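Local atomic coordinates of 3-deoxy-D-manno-octulosonate 8-phosphate phosphatase KdsC (Haemophilus influenzae Rd, PDB entry 1K1E), a protein that hydrolyses 3-deoxy-D-manno-octulosonate 8-phosphate to 3-deoxy-D-manno-octulosonate and inorganic phosphate, a magnesium-dependent step of lipopolysaccharide biosynthesis. Residues 6-18 against 47-60. Sequence-based numbering, arbitrary orientation.
With CO (cobalt (II) ion), chain M; SO4 (sulfate ion), chain O.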
loop_
_atom_site.group_PDB
_atom_site.type_symbol
_atom_site.label_atom_id
_atom_site.label_comp_id
_atom_site.label_asym_id
_atom_site.label_seq_id
_atom_site.Cartn_x
_atom_site.Cartn_y
_atom_site.Cartn_z
ATOM N N GLU A 6 17.828 24.098 15.387
ATOM C CA GLU A 6 18.708 23.944 16.525
ATOM C C GLU A 6 18.047 24.112 17.876
ATOM O O GLU A 6 18.551 23.625 18.884
ATOM C CB GLU A 6 19.798 24.987 16.484
ATOM C CG GLU A 6 21.113 24.413 16.084
ATOM C CD GLU A 6 22.191 25.328 16.542
ATOM O OE1 GLU A 6 21.950 26.552 16.404
ATOM O OE2 GLU A 6 23.250 24.851 17.029
ATOM N N ASN A 7 16.957 24.848 17.914
ATOM C CA ASN A 7 16.318 25.127 19.193
ATOM C C ASN A 7 15.118 24.228 19.456
ATOM O O ASN A 7 14.448 24.407 20.474
ATOM C CB ASN A 7 15.880 26.600 19.256
ATOM C CG ASN A 7 17.077 27.582 19.245
ATOM O OD1 ASN A 7 18.114 27.323 19.861
ATOM N ND2 ASN A 7 16.922 28.699 18.566
ATOM N N ILE A 8 14.823 23.265 18.569
ATOM C CA ILE A 8 13.634 22.466 18.831
ATOM C C ILE A 8 13.812 21.550 20.015
ATOM O O ILE A 8 14.803 20.814 20.084
ATOM C CB ILE A 8 13.237 21.616 17.573
ATOM C CG1 ILE A 8 12.898 22.620 16.433
ATOM C CG2 ILE A 8 12.045 20.688 17.906
ATOM C CD1 ILE A 8 12.573 22.015 15.074
ATOM N N LYS A 9 12.848 21.619 20.931
ATOM C CA LYS A 9 12.805 20.809 22.129
ATOM C C LYS A 9 11.565 19.933 22.172
ATOM O O LYS A 9 11.483 19.039 23.012
ATOM C CB LYS A 9 12.822 21.685 23.407
ATOM C CG LYS A 9 14.127 22.464 23.548
ATOM C CD LYS A 9 15.358 21.563 23.556
ATOM C CE LYS A 9 15.345 20.558 24.714
ATOM N NZ LYS A 9 16.625 19.912 24.736
ATOM N N PHE A 10 10.632 20.156 21.255
ATOM C CA PHE A 10 9.361 19.444 21.233
ATOM C C PHE A 10 8.869 19.316 19.800
ATOM O O PHE A 10 8.901 20.252 19.029
ATOM C CB PHE A 10 8.377 20.263 22.061
ATOM C CG PHE A 10 7.059 19.596 22.373
ATOM C CD1 PHE A 10 6.948 18.219 22.635
ATOM C CD2 PHE A 10 5.908 20.409 22.479
ATOM C CE1 PHE A 10 5.688 17.645 22.994
ATOM C CE2 PHE A 10 4.659 19.864 22.831
ATOM C CZ PHE A 10 4.538 18.501 23.082
ATOM N N VAL A 11 8.383 18.145 19.489
ATOM C CA VAL A 11 7.834 17.857 18.158
ATOM C C VAL A 11 6.444 17.331 18.398
ATOM O O VAL A 11 6.246 16.389 19.182
ATOM C CB VAL A 11 8.633 16.786 17.481
ATOM C CG1 VAL A 11 7.885 16.276 16.189
ATOM C CG2 VAL A 11 9.976 17.338 17.141
ATOM N N ILE A 12 5.460 17.990 17.804
ATOM C CA ILE A 12 4.055 17.535 17.875
ATOM C C ILE A 12 3.727 16.990 16.462
ATOM O O ILE A 12 3.949 17.698 15.425
ATOM C CB ILE A 12 3.101 18.726 18.137
ATOM C CG1 ILE A 12 3.342 19.305 19.523
ATOM C CG2 ILE A 12 1.624 18.273 18.027
ATOM C CD1 ILE A 12 2.643 20.644 19.646
ATOM N N THR A 13 3.158 15.796 16.413
ATOM C CA THR A 13 2.828 15.219 15.140
ATOM C C THR A 13 1.348 14.839 14.987
ATOM O O THR A 13 0.708 14.252 15.881
ATOM C CB THR A 13 3.717 13.954 14.837
ATOM O OG1 THR A 13 3.384 13.463 13.532
ATOM C CG2 THR A 13 3.424 12.836 15.764
ATOM N N ASP A 14 0.792 15.244 13.851
ATOM C CA ASP A 14 -0.551 14.844 13.479
ATOM C C ASP A 14 -0.417 13.330 13.234
ATOM O O ASP A 14 0.684 12.776 13.105
ATOM C CB ASP A 14 -0.965 15.531 12.150
ATOM C CG ASP A 14 -2.190 14.914 11.538
ATOM O OD1 ASP A 14 -3.130 14.588 12.285
ATOM O OD2 ASP A 14 -2.220 14.783 10.308
ATOM N N VAL A 15 -1.545 12.621 13.209
ATOM C CA VAL A 15 -1.480 11.193 12.950
ATOM C C VAL A 15 -1.834 10.745 11.526
ATOM O O VAL A 15 -0.986 10.257 10.787
ATOM C CB VAL A 15 -2.427 10.386 13.946
ATOM C CG1 VAL A 15 -2.494 8.913 13.567
ATOM C CG2 VAL A 15 -1.868 10.549 15.372
ATOM N N ASP A 16 -3.087 10.913 11.141
ATOM C CA ASP A 16 -3.478 10.381 9.819
ATOM C C ASP A 16 -2.907 11.173 8.705
ATOM O O ASP A 16 -3.128 12.357 8.646
ATOM C CB ASP A 16 -4.995 10.325 9.721
ATOM C CG ASP A 16 -5.583 9.410 10.786
ATOM O OD1 ASP A 16 -5.235 8.204 10.749
ATOM O OD2 ASP A 16 -6.316 9.905 11.672
ATOM N N GLY A 17 -2.160 10.529 7.812
ATOM C CA GLY A 17 -1.618 11.288 6.689
ATOM C C GLY A 17 -0.185 11.706 6.942
ATOM O O GLY A 17 0.515 12.130 6.003
ATOM N N VAL A 18 0.247 11.574 8.218
ATOM C CA VAL A 18 1.604 11.907 8.597
ATOM C C VAL A 18 2.263 10.641 9.118
ATOM O O VAL A 18 3.186 10.147 8.502
ATOM C CB VAL A 18 1.633 13.031 9.636
ATOM C CG1 VAL A 18 3.038 13.271 10.137
ATOM C CG2 VAL A 18 1.150 14.326 8.947
ATOM N N LEU A 47 14.435 11.002 18.976
ATOM C CA LEU A 47 14.195 12.320 19.492
ATOM C C LEU A 47 14.147 12.370 21.000
ATOM O O LEU A 47 14.831 13.179 21.615
ATOM C CB LEU A 47 12.879 12.928 18.956
ATOM C CG LEU A 47 12.828 13.259 17.439
ATOM C CD1 LEU A 47 11.463 13.846 17.051
ATOM C CD2 LEU A 47 13.919 14.314 17.084
ATOM N N MET A 48 13.351 11.485 21.567
ATOM C CA MET A 48 13.190 11.468 23.011
ATOM C C MET A 48 14.537 11.254 23.687
ATOM O O MET A 48 14.853 11.879 24.713
ATOM C CB MET A 48 12.181 10.376 23.312
ATOM C CG MET A 48 10.808 10.653 22.675
ATOM S SD MET A 48 9.452 9.450 23.017
ATOM C CE MET A 48 10.321 8.188 23.457
ATOM N N ASP A 49 15.339 10.371 23.112
ATOM C CA ASP A 49 16.682 10.070 23.633
ATOM C C ASP A 49 17.608 11.313 23.592
ATOM O O ASP A 49 18.481 11.462 24.455
ATOM C CB ASP A 49 17.277 8.905 22.843
ATOM C CG ASP A 49 18.728 8.572 23.227
ATOM O OD1 ASP A 49 19.680 8.890 22.453
ATOM O OD2 ASP A 49 18.918 7.979 24.314
ATOM N N ALA A 50 17.381 12.192 22.614
ATOM C CA ALA A 50 18.176 13.385 22.417
ATOM C C ALA A 50 17.538 14.596 23.122
ATOM O O ALA A 50 17.815 15.750 22.745
ATOM C CB ALA A 50 18.322 13.667 20.925
ATOM N N ASP A 51 16.679 14.305 24.103
ATOM C CA ASP A 51 15.987 15.284 24.943
ATOM C C ASP A 51 14.982 16.125 24.180
ATOM O O ASP A 51 14.792 17.273 24.514
ATOM C CB ASP A 51 16.999 16.223 25.613
ATOM C CG ASP A 51 16.409 16.957 26.807
ATOM O OD1 ASP A 51 16.784 18.141 27.018
ATOM O OD2 ASP A 51 15.581 16.359 27.545
ATOM N N ILE A 52 14.383 15.572 23.137
ATOM C CA ILE A 52 13.353 16.331 22.429
ATOM C C ILE A 52 12.063 15.560 22.621
ATOM O O ILE A 52 11.921 14.417 22.131
ATOM C CB ILE A 52 13.709 16.405 20.971
ATOM C CG1 ILE A 52 15.006 17.215 20.799
ATOM C CG2 ILE A 52 12.482 16.957 20.215
ATOM C CD1 ILE A 52 15.515 17.147 19.352
ATOM N N GLN A 53 11.095 16.137 23.329
ATOM C CA GLN A 53 9.903 15.346 23.556
ATOM C C GLN A 53 9.061 15.206 22.297
ATOM O O GLN A 53 9.164 16.046 21.379
ATOM C CB GLN A 53 9.088 16.006 24.635
ATOM C CG GLN A 53 9.896 16.155 25.938
ATOM C CD GLN A 53 9.106 16.999 26.957
ATOM O OE1 GLN A 53 8.081 16.561 27.471
ATOM N NE2 GLN A 53 9.559 18.211 27.187
ATOM N N VAL A 54 8.216 14.194 22.276
ATOM C CA VAL A 54 7.324 14.021 21.132
ATOM C C VAL A 54 5.871 13.918 21.623
ATOM O O VAL A 54 5.587 13.254 22.604
ATOM C CB VAL A 54 7.703 12.788 20.316
ATOM C CG1 VAL A 54 6.683 12.575 19.210
ATOM C CG2 VAL A 54 9.196 12.944 19.792
ATOM N N ALA A 55 4.956 14.593 20.942
ATOM C CA ALA A 55 3.528 14.525 21.274
ATOM C C ALA A 55 2.734 14.179 20.001
ATOM O O ALA A 55 3.196 14.464 18.877
ATOM C CB ALA A 55 3.023 15.855 21.842
ATOM N N VAL A 56 1.578 13.543 20.210
ATOM C CA VAL A 56 0.681 13.156 19.121
ATOM C C VAL A 56 -0.594 13.977 19.276
ATOM O O VAL A 56 -1.114 14.127 20.375
ATOM C CB VAL A 56 0.368 11.642 19.244
ATOM C CG1 VAL A 56 -0.811 11.237 18.308
ATOM C CG2 VAL A 56 1.658 10.855 18.984
ATOM N N LEU A 57 -1.121 14.475 18.155
ATOM C CA LEU A 57 -2.320 15.292 18.161
ATOM C C LEU A 57 -3.198 14.666 17.076
ATOM O O LEU A 57 -2.758 14.537 15.959
ATOM C CB LEU A 57 -1.937 16.715 17.776
ATOM C CG LEU A 57 -2.631 17.924 18.402
ATOM C CD1 LEU A 57 -2.494 19.049 17.433
ATOM C CD2 LEU A 57 -4.111 17.693 18.699
ATOM N N SER A 58 -4.400 14.236 17.404
ATOM C CA SER A 58 -5.254 13.657 16.371
ATOM C C SER A 58 -6.685 14.049 16.683
ATOM O O SER A 58 -7.055 14.136 17.859
ATOM C CB SER A 58 -5.157 12.120 16.385
ATOM O OG SER A 58 -6.062 11.578 15.455
ATOM N N GLY A 59 -7.476 14.308 15.642
ATOM C CA GLY A 59 -8.876 14.630 15.844
ATOM C C GLY A 59 -9.690 13.368 16.146
ATOM O O GLY A 59 -10.909 13.424 16.379
ATOM N N ARG A 60 -9.020 12.222 16.195
ATOM C CA ARG A 60 -9.684 10.948 16.427
ATOM C C ARG A 60 -9.007 10.276 17.615
ATOM O O ARG A 60 -7.847 10.528 17.897
ATOM C CB ARG A 60 -9.562 10.050 15.152
ATOM C CG ARG A 60 -10.401 10.533 13.927
ATOM C CD ARG A 60 -10.134 9.740 12.605
ATOM N NE ARG A 60 -10.769 8.414 12.619
ATOM C CZ ARG A 60 -12.000 8.155 12.149
ATOM N NH1 ARG A 60 -12.722 9.154 11.610
ATOM N NH2 ARG A 60 -12.525 6.915 12.233
HETATM CO CO CO M . -3.726 14.413 8.970
HETATM S S SO4 O . -7.273 15.173 12.074
HETATM O O1 SO4 O . -6.531 16.351 11.616
HETATM O O2 SO4 O . -7.519 14.322 10.873
HETATM O O3 SO4 O . -8.548 15.552 12.661
HETATM O O4 SO4 O . -6.394 14.535 13.087
HETATM O O HOH W 1 12.110 18.712 25.689
HETATM O O HOH W 2 17.669 18.374 22.416
HETATM O O HOH W 3 -4.843 13.569 10.644
HETATM O O HOH W 4 -5.071 12.216 13.192
HETATM O O HOH W 5 -5.942 8.868 14.225
HETATM O O HOH W 6 -5.059 13.819 7.471
HETATM O O HOH W 7 -4.619 16.300 9.388
#
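Val11 and Thr13 hydrogen-bond to Gln53, Ala55 and Leu57, the residues flanking their parallel partners Val54 and Val56, where strands 10-14 and 53-58 adjoin in the central sheet of this HAD-type Rossmann-like fold. Val11 N donates to Gln53 O and Val11 O accepts from Ala55 N (2.8 Å); Thr13 repeats the pattern with Ala55 O and Leu57 N. On one sheet face the Phe10 ring, its CG anti to the backbone N (chi1 -170°), reaches across: CD1 brings the ring edge to Gln53 O (3.3 Å), while CZ meets Ala55 CB obliquely. Ile12 CG2 packs on Leu57 CB, and helix 84-95 covers Phe10 and Leu57. On the face of Val11 and Thr13, Val11 CG2 touches Leu47 CD1 (3.8 Å) and Ile52 CG2, with helix 147-158 closing over it. Where the strands begin, Lys9, bent at chi2 and chi3, curls its NZ back to Asp51 OD1 (2.9 Å), a salt bridge entering from above the carboxylate plane; Asp51 is the C-prime residue of the Schellman motif ending helix 38-49. At the other end lies the active site. Asp14 OD2 and Asp16 O bind cobalt, joined by Asp107, while Lys84 pairs with Asp14 OD1 and Lys34 with Asp16 OD1. A sulfate accepts a nearly straight bond (170°) from Gly59 N to its O4 (2.8 Å). Water 4 lies among Asp16 OD2, Ser58 OG and that sulfate oxygen, and Ser58 OG also accepts from Arg60 N (3.1 Å) in an ST turn.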